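Local coordinates for protein acyl-CoA dehydrogenase (Bacillus anthracis, PDB 3OWA) that probably oxidises acyl-CoA thioesters to their enoyl-CoA products, using a bound flavin-adenine dinucleotide as the electron acceptor, at residues A505-A516 and K528-C536. Sequence-based numbering, arbitrary orientation.
Sequences AMESAVLRTEKA and KVLYTEVFC
T513 and T532 meet between helices 490-520 and 526-554, in a buried contact, their side chains alongside each other and pointing in opposite senses, with T513 OG1 2.7 Å from T532 OG1. Each hydroxyl lies beside its own backbone N (chi1 -54° in T513) and reaches back one turn: T513 OG1 donates to A509 O at 2.8 Å and T532 OG1 to K528 O at 2.7 Å. Both carbonyls thus take two donors, hydroxyl and backbone N-H, from opposite faces of their planes. Threonine suits this place because it bonds its hydroxyl within its own helix and still packs a methyl: T513 CG2 meets V529 CG2, and T532 CG2 meets V510 CG2. T513 OG1 is also hydrogen-bonded to Y319 OH of helix 305-336. The helices form an antiparallel hairpin in the second C-terminal acyl-CoA dehydrogenase family region, the segment axes coming within 9.4 Å. Apolar side chains pack where A505 and M506 face F535 and C536. Small A505 lets its CB approach F535 CZ to 3.6 Å, while the backbone N of M506, a selenomethionine, lies at the ring's edge. C536 SG sits 3.9 Å from both M506 CE and V510 CG2. Beyond T513, the extended chain of K528 passes A516 CB; its NZ has its strongest polar partner in N525.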
ATOM      1  N   ALA A 505      18.437   6.665  -7.287  1.00 37.57           N
ATOM      2  CA  ALA A 505      17.347   7.569  -7.651  1.00 37.76           C
ATOM      3  C   ALA A 505      17.720   9.049  -7.389  1.00 38.20           C
ATOM      4  O   ALA A 505      17.451   9.925  -8.230  1.00 39.08           O
ATOM      5  CB  ALA A 505      16.080   7.189  -6.885  1.00 36.80           C
HETATM    6  N   MSE A 506      18.333   9.317  -6.240  1.00 38.55           N
HETATM    7  CA  MSE A 506      18.782  10.685  -5.886  1.00 40.23           C
HETATM    8  C   MSE A 506      19.757  11.224  -6.903  1.00 40.40           C
HETATM    9  O   MSE A 506      19.585  12.325  -7.400  1.00 41.87           O
HETATM   10  CB  MSE A 506      19.474  10.702  -4.528  1.00 40.40           C
HETATM   11  CG  MSE A 506      18.558  10.569  -3.347  1.00 41.20           C
HETATM   12 SE   MSE A 506      19.612  10.486  -1.733  0.53 45.32          SE
HETATM   13  CE  MSE A 506      20.398  12.250  -1.772  1.00 43.71           C
ATOM     14  N   GLU A 507      20.801  10.455  -7.201  1.00 41.32           N
ATOM     15  CA  GLU A 507      21.815  10.891  -8.172  1.00 41.80           C
ATOM     16  C   GLU A 507      21.229  11.104  -9.569  1.00 41.41           C
ATOM     17  O   GLU A 507      21.577  12.062 -10.265  1.00 42.14           O
ATOM     18  CB  GLU A 507      22.972   9.888  -8.216  1.00 42.80           C
ATOM     19  CG  GLU A 507      24.092  10.278  -9.182  1.00 47.11           C
ATOM     20  CD  GLU A 507      25.215   9.224  -9.306  1.00 53.20           C
ATOM     21  OE1 GLU A 507      26.402   9.598  -9.162  1.00 54.90           O
ATOM     22  OE2 GLU A 507      24.928   8.024  -9.556  1.00 55.06           O
ATOM     23  N   SER A 508      20.341  10.203  -9.988  1.00 40.16           N
ATOM     24  CA  SER A 508      19.668  10.319 -11.289  1.00 39.42           C
ATOM     25  C   SER A 508      18.864  11.607 -11.383  1.00 40.12           C
ATOM     26  O   SER A 508      18.920  12.298 -12.408  1.00 40.96           O
ATOM     27  CB  SER A 508      18.754   9.119 -11.567  1.00 38.38           C
ATOM     28  OG  SER A 508      19.472   7.893 -11.621  1.00 37.27           O
ATOM     29  N   ALA A 509      18.114  11.918 -10.324  1.00 39.84           N
ATOM     30  CA  ALA A 509      17.365  13.158 -10.249  1.00 40.84           C
ATOM     31  C   ALA A 509      18.313  14.382 -10.260  1.00 42.44           C
ATOM     32  O   ALA A 509      18.071  15.351 -10.998  1.00 43.40           O
ATOM     33  CB  ALA A 509      16.434  13.177  -9.018  1.00 40.45           C
ATOM     34  N   VAL A 510      19.388  14.328  -9.471  1.00 42.80           N
ATOM     35  CA  VAL A 510      20.336  15.460  -9.400  1.00 44.17           C
ATOM     36  C   VAL A 510      20.976  15.737 -10.758  1.00 45.08           C
ATOM     37  O   VAL A 510      20.975  16.875 -11.237  1.00 46.12           O
ATOM     38  CB  VAL A 510      21.435  15.252  -8.341  1.00 44.32           C
ATOM     39  CG1 VAL A 510      22.503  16.354  -8.452  1.00 45.93           C
ATOM     40  CG2 VAL A 510      20.833  15.284  -6.955  1.00 42.86           C
ATOM     41  N   LEU A 511      21.488  14.676 -11.380  1.00 45.47           N
ATOM     42  CA  LEU A 511      22.246  14.799 -12.617  1.00 46.10           C
ATOM     43  C   LEU A 511      21.355  15.225 -13.750  1.00 46.68           C
ATOM     44  O   LEU A 511      21.765  16.039 -14.575  1.00 47.05           O
ATOM     45  CB  LEU A 511      22.993  13.503 -12.953  1.00 46.11           C
ATOM     46  CG  LEU A 511      24.160  13.178 -12.009  1.00 46.40           C
ATOM     47  CD1 LEU A 511      24.787  11.826 -12.355  1.00 46.29           C
ATOM     48  CD2 LEU A 511      25.206  14.288 -12.037  1.00 49.16           C
ATOM     49  N   ARG A 512      20.125  14.700 -13.782  1.00 45.77           N
ATOM     50  CA  ARG A 512      19.171  15.105 -14.818  1.00 46.20           C
ATOM     51  C   ARG A 512      18.814  16.585 -14.695  1.00 46.73           C
ATOM     52  O   ARG A 512      18.733  17.304 -15.708  1.00 48.44           O
ATOM     53  CB  ARG A 512      17.896  14.244 -14.787  1.00 45.38           C
ATOM     54  CG  ARG A 512      16.835  14.720 -15.749  1.00 43.99           C
ATOM     55  CD  ARG A 512      15.597  13.874 -15.652  1.00 43.25           C
ATOM     56  NE  ARG A 512      14.600  14.360 -16.585  1.00 41.34           N
ATOM     57  CZ  ARG A 512      13.354  13.914 -16.640  1.00 42.01           C
ATOM     58  NH1 ARG A 512      12.958  12.939 -15.810  1.00 40.41           N
ATOM     59  NH2 ARG A 512      12.513  14.428 -17.531  1.00 40.93           N
ATOM     60  N   THR A 513      18.606  17.039 -13.465  1.00 45.99           N
ATOM     61  CA  THR A 513      18.270  18.434 -13.230  1.00 46.78           C
ATOM     62  C   THR A 513      19.506  19.336 -13.564  1.00 48.90           C
ATOM     63  O   THR A 513      19.380  20.370 -14.215  1.00 48.96           O
ATOM     64  CB  THR A 513      17.754  18.648 -11.784  1.00 47.06           C
ATOM     65  OG1 THR A 513      16.649  17.745 -11.520  1.00 43.38           O
ATOM     66  CG2 THR A 513      17.335  20.107 -11.561  1.00 45.60           C
ATOM     67  N   GLU A 514      20.683  18.902 -13.132  1.00 49.96           N
ATOM     68  CA  GLU A 514      21.932  19.595 -13.416  1.00 52.69           C
ATOM     69  C   GLU A 514      22.139  19.727 -14.920  1.00 53.59           C
ATOM     70  O   GLU A 514      22.448  20.820 -15.425  1.00 54.92           O
ATOM     71  CB  GLU A 514      23.088  18.820 -12.790  1.00 53.37           C
ATOM     72  CG  GLU A 514      24.404  19.583 -12.757  1.00 58.80           C
ATOM     73  CD  GLU A 514      25.574  18.726 -12.261  1.00 63.37           C
ATOM     74  OE1 GLU A 514      25.356  17.860 -11.369  1.00 62.72           O
ATOM     75  OE2 GLU A 514      26.707  18.916 -12.782  1.00 65.37           O
ATOM     76  N   LYS A 515      21.945  18.624 -15.644  1.00 52.48           N
ATOM     77  CA  LYS A 515      22.039  18.659 -17.094  1.00 53.59           C
ATOM     78  C   LYS A 515      21.045  19.636 -17.740  1.00 53.00           C
ATOM     79  O   LYS A 515      21.412  20.388 -18.655  1.00 53.94           O
ATOM     80  CB  LYS A 515      21.924  17.249 -17.697  1.00 53.01           C
ATOM     81  CG  LYS A 515      21.621  17.273 -19.194  1.00 55.97           C
ATOM     82  CD  LYS A 515      22.564  16.443 -20.025  1.00 57.55           C
ATOM     83  CE  LYS A 515      22.609  15.010 -19.624  1.00 54.64           C
ATOM     84  NZ  LYS A 515      23.078  14.220 -20.805  1.00 54.75           N
ATOM     85  N   ALA A 516      19.807  19.637 -17.253  1.00 51.28           N
ATOM     86  CA  ALA A 516      18.772  20.529 -17.756  1.00 51.44           C
ATOM     87  C   ALA A 516      19.164  21.993 -17.580  1.00 53.11           C
ATOM     88  O   ALA A 516      19.009  22.800 -18.496  1.00 53.49           O
ATOM     89  CB  ALA A 516      17.470  20.264 -17.075  1.00 50.67           C
ATOM     90  N   LYS A 528      11.907  20.817 -12.012  1.00 43.84           N
ATOM     91  CA  LYS A 528      12.906  19.789 -11.725  1.00 43.31           C
ATOM     92  C   LYS A 528      13.699  20.060 -10.452  1.00 42.87           C
ATOM     93  O   LYS A 528      13.995  19.134  -9.704  1.00 41.77           O
ATOM     94  CB  LYS A 528      13.877  19.618 -12.881  1.00 44.33           C
ATOM     95  CG  LYS A 528      13.248  19.092 -14.138  1.00 44.86           C
ATOM     96  CD  LYS A 528      14.267  19.027 -15.245  1.00 47.20           C
ATOM     97  CE  LYS A 528      13.535  18.833 -16.534  1.00 49.86           C
ATOM     98  NZ  LYS A 528      14.302  19.317 -17.662  1.00 57.54           N
ATOM     99  N   VAL A 529      14.077  21.326 -10.231  1.00 43.54           N
ATOM    100  CA  VAL A 529      14.865  21.678  -9.052  1.00 43.40           C
ATOM    101  C   VAL A 529      14.070  21.339  -7.796  1.00 42.24           C
ATOM    102  O   VAL A 529      14.611  20.752  -6.858  1.00 41.67           O
ATOM    103  CB  VAL A 529      15.287  23.168  -9.044  1.00 45.38           C
ATOM    104  CG1 VAL A 529      15.737  23.630  -7.638  1.00 45.71           C
ATOM    105  CG2 VAL A 529      16.382  23.420 -10.060  1.00 45.48           C
ATOM    106  N   LEU A 530      12.795  21.718  -7.803  1.00 41.49           N
ATOM    107  CA  LEU A 530      11.867  21.452  -6.716  1.00 41.58           C
ATOM    108  C   LEU A 530      11.691  19.956  -6.421  1.00 40.11           C
ATOM    109  O   LEU A 530      11.819  19.553  -5.274  1.00 39.38           O
ATOM    110  CB  LEU A 530      10.517  22.125  -7.008  1.00 42.17           C
ATOM    111  CG  LEU A 530      10.502  23.671  -6.851  1.00 43.73           C
ATOM    112  CD1 LEU A 530       9.163  24.212  -7.292  1.00 43.93           C
ATOM    113  CD2 LEU A 530      10.845  24.136  -5.433  1.00 44.28           C
ATOM    114  N   TYR A 531      11.441  19.155  -7.457  1.00 39.73           N
ATOM    115  CA  TYR A 531      11.308  17.697  -7.294  1.00 39.95           C
ATOM    116  C   TYR A 531      12.568  17.183  -6.637  1.00 40.67           C
ATOM    117  O   TYR A 531      12.508  16.389  -5.717  1.00 40.51           O
ATOM    118  CB  TYR A 531      11.179  16.967  -8.643  1.00 38.93           C
ATOM    119  CG  TYR A 531       9.899  17.149  -9.432  1.00 37.51           C
ATOM    120  CD1 TYR A 531       8.668  17.289  -8.789  1.00 34.88           C
ATOM    121  CD2 TYR A 531       9.923  17.140 -10.826  1.00 36.31           C
ATOM    122  CE1 TYR A 531       7.498  17.414  -9.512  1.00 36.05           C
ATOM    123  CE2 TYR A 531       8.739  17.268 -11.575  1.00 37.56           C
ATOM    124  CZ  TYR A 531       7.536  17.435 -10.899  1.00 36.34           C
ATOM    125  OH  TYR A 531       6.358  17.585 -11.588  1.00 37.93           O
ATOM    126  N   THR A 532      13.712  17.659  -7.139  1.00 42.49           N
ATOM    127  CA  THR A 532      15.031  17.213  -6.691  1.00 43.54           C
ATOM    128  C   THR A 532      15.325  17.535  -5.230  1.00 43.91           C
ATOM    129  O   THR A 532      15.782  16.647  -4.492  1.00 43.68           O
ATOM    130  CB  THR A 532      16.136  17.763  -7.626  1.00 44.67           C
ATOM    131  OG1 THR A 532      15.869  17.285  -8.943  1.00 46.62           O
ATOM    132  CG2 THR A 532      17.517  17.265  -7.210  1.00 44.15           C
ATOM    133  N   GLU A 533      15.056  18.780  -4.810  1.00 43.92           N
ATOM    134  CA  GLU A 533      15.256  19.192  -3.412  1.00 45.05           C
ATOM    135  C   GLU A 533      14.429  18.362  -2.440  1.00 43.88           C
ATOM    136  O   GLU A 533      14.923  17.873  -1.414  1.00 43.73           O
ATOM    137  CB  GLU A 533      14.889  20.669  -3.251  1.00 46.04           C
ATOM    138  CG  GLU A 533      15.952  21.591  -3.835  1.00 49.94           C
ATOM    139  CD  GLU A 533      15.498  23.031  -3.966  1.00 56.37           C
ATOM    140  OE1 GLU A 533      14.268  23.299  -3.969  1.00 57.45           O
ATOM    141  OE2 GLU A 533      16.386  23.906  -4.062  1.00 58.40           O
ATOM    142  N   VAL A 534      13.163  18.199  -2.800  1.00 42.61           N
ATOM    143  CA  VAL A 534      12.184  17.546  -1.965  1.00 43.42           C
ATOM    144  C   VAL A 534      12.476  16.031  -1.909  1.00 42.33           C
ATOM    145  O   VAL A 534      12.501  15.451  -0.826  1.00 42.92           O
ATOM    146  CB  VAL A 534      10.759  17.860  -2.529  1.00 43.82           C
ATOM    147  CG1 VAL A 534       9.783  16.779  -2.216  1.00 44.10           C
ATOM    148  CG2 VAL A 534      10.284  19.255  -2.021  1.00 42.56           C
ATOM    149  N   PHE A 535      12.728  15.413  -3.061  1.00 40.60           N
ATOM    150  CA  PHE A 535      12.979  13.966  -3.077  1.00 39.95           C
ATOM    151  C   PHE A 535      14.287  13.644  -2.327  1.00 40.36           C
ATOM    152  O   PHE A 535      14.344  12.700  -1.528  1.00 38.69           O
ATOM    153  CB  PHE A 535      13.036  13.386  -4.508  1.00 37.48           C
ATOM    154  CG  PHE A 535      13.438  11.936  -4.544  1.00 36.10           C
ATOM    155  CD1 PHE A 535      12.507  10.950  -4.290  1.00 36.14           C
ATOM    156  CD2 PHE A 535      14.767  11.560  -4.754  1.00 36.73           C
ATOM    157  CE1 PHE A 535      12.869   9.602  -4.275  1.00 35.68           C
ATOM    158  CE2 PHE A 535      15.159  10.233  -4.744  1.00 35.90           C
ATOM    159  CZ  PHE A 535      14.195   9.236  -4.527  1.00 36.14           C
ATOM    160  N   CYS A 536      15.324  14.423  -2.611  1.00 41.38           N
ATOM    161  CA  CYS A 536      16.630  14.199  -1.983  1.00 43.78           C
ATOM    162  C   CYS A 536      16.595  14.277  -0.468  1.00 43.63           C
ATOM    163  O   CYS A 536      17.130  13.401   0.216  1.00 44.73           O
ATOM    164  CB  CYS A 536      17.679  15.141  -2.548  1.00 44.09           C
ATOM    165  SG  CYS A 536      18.297  14.515  -4.106  1.00 48.71           S
TER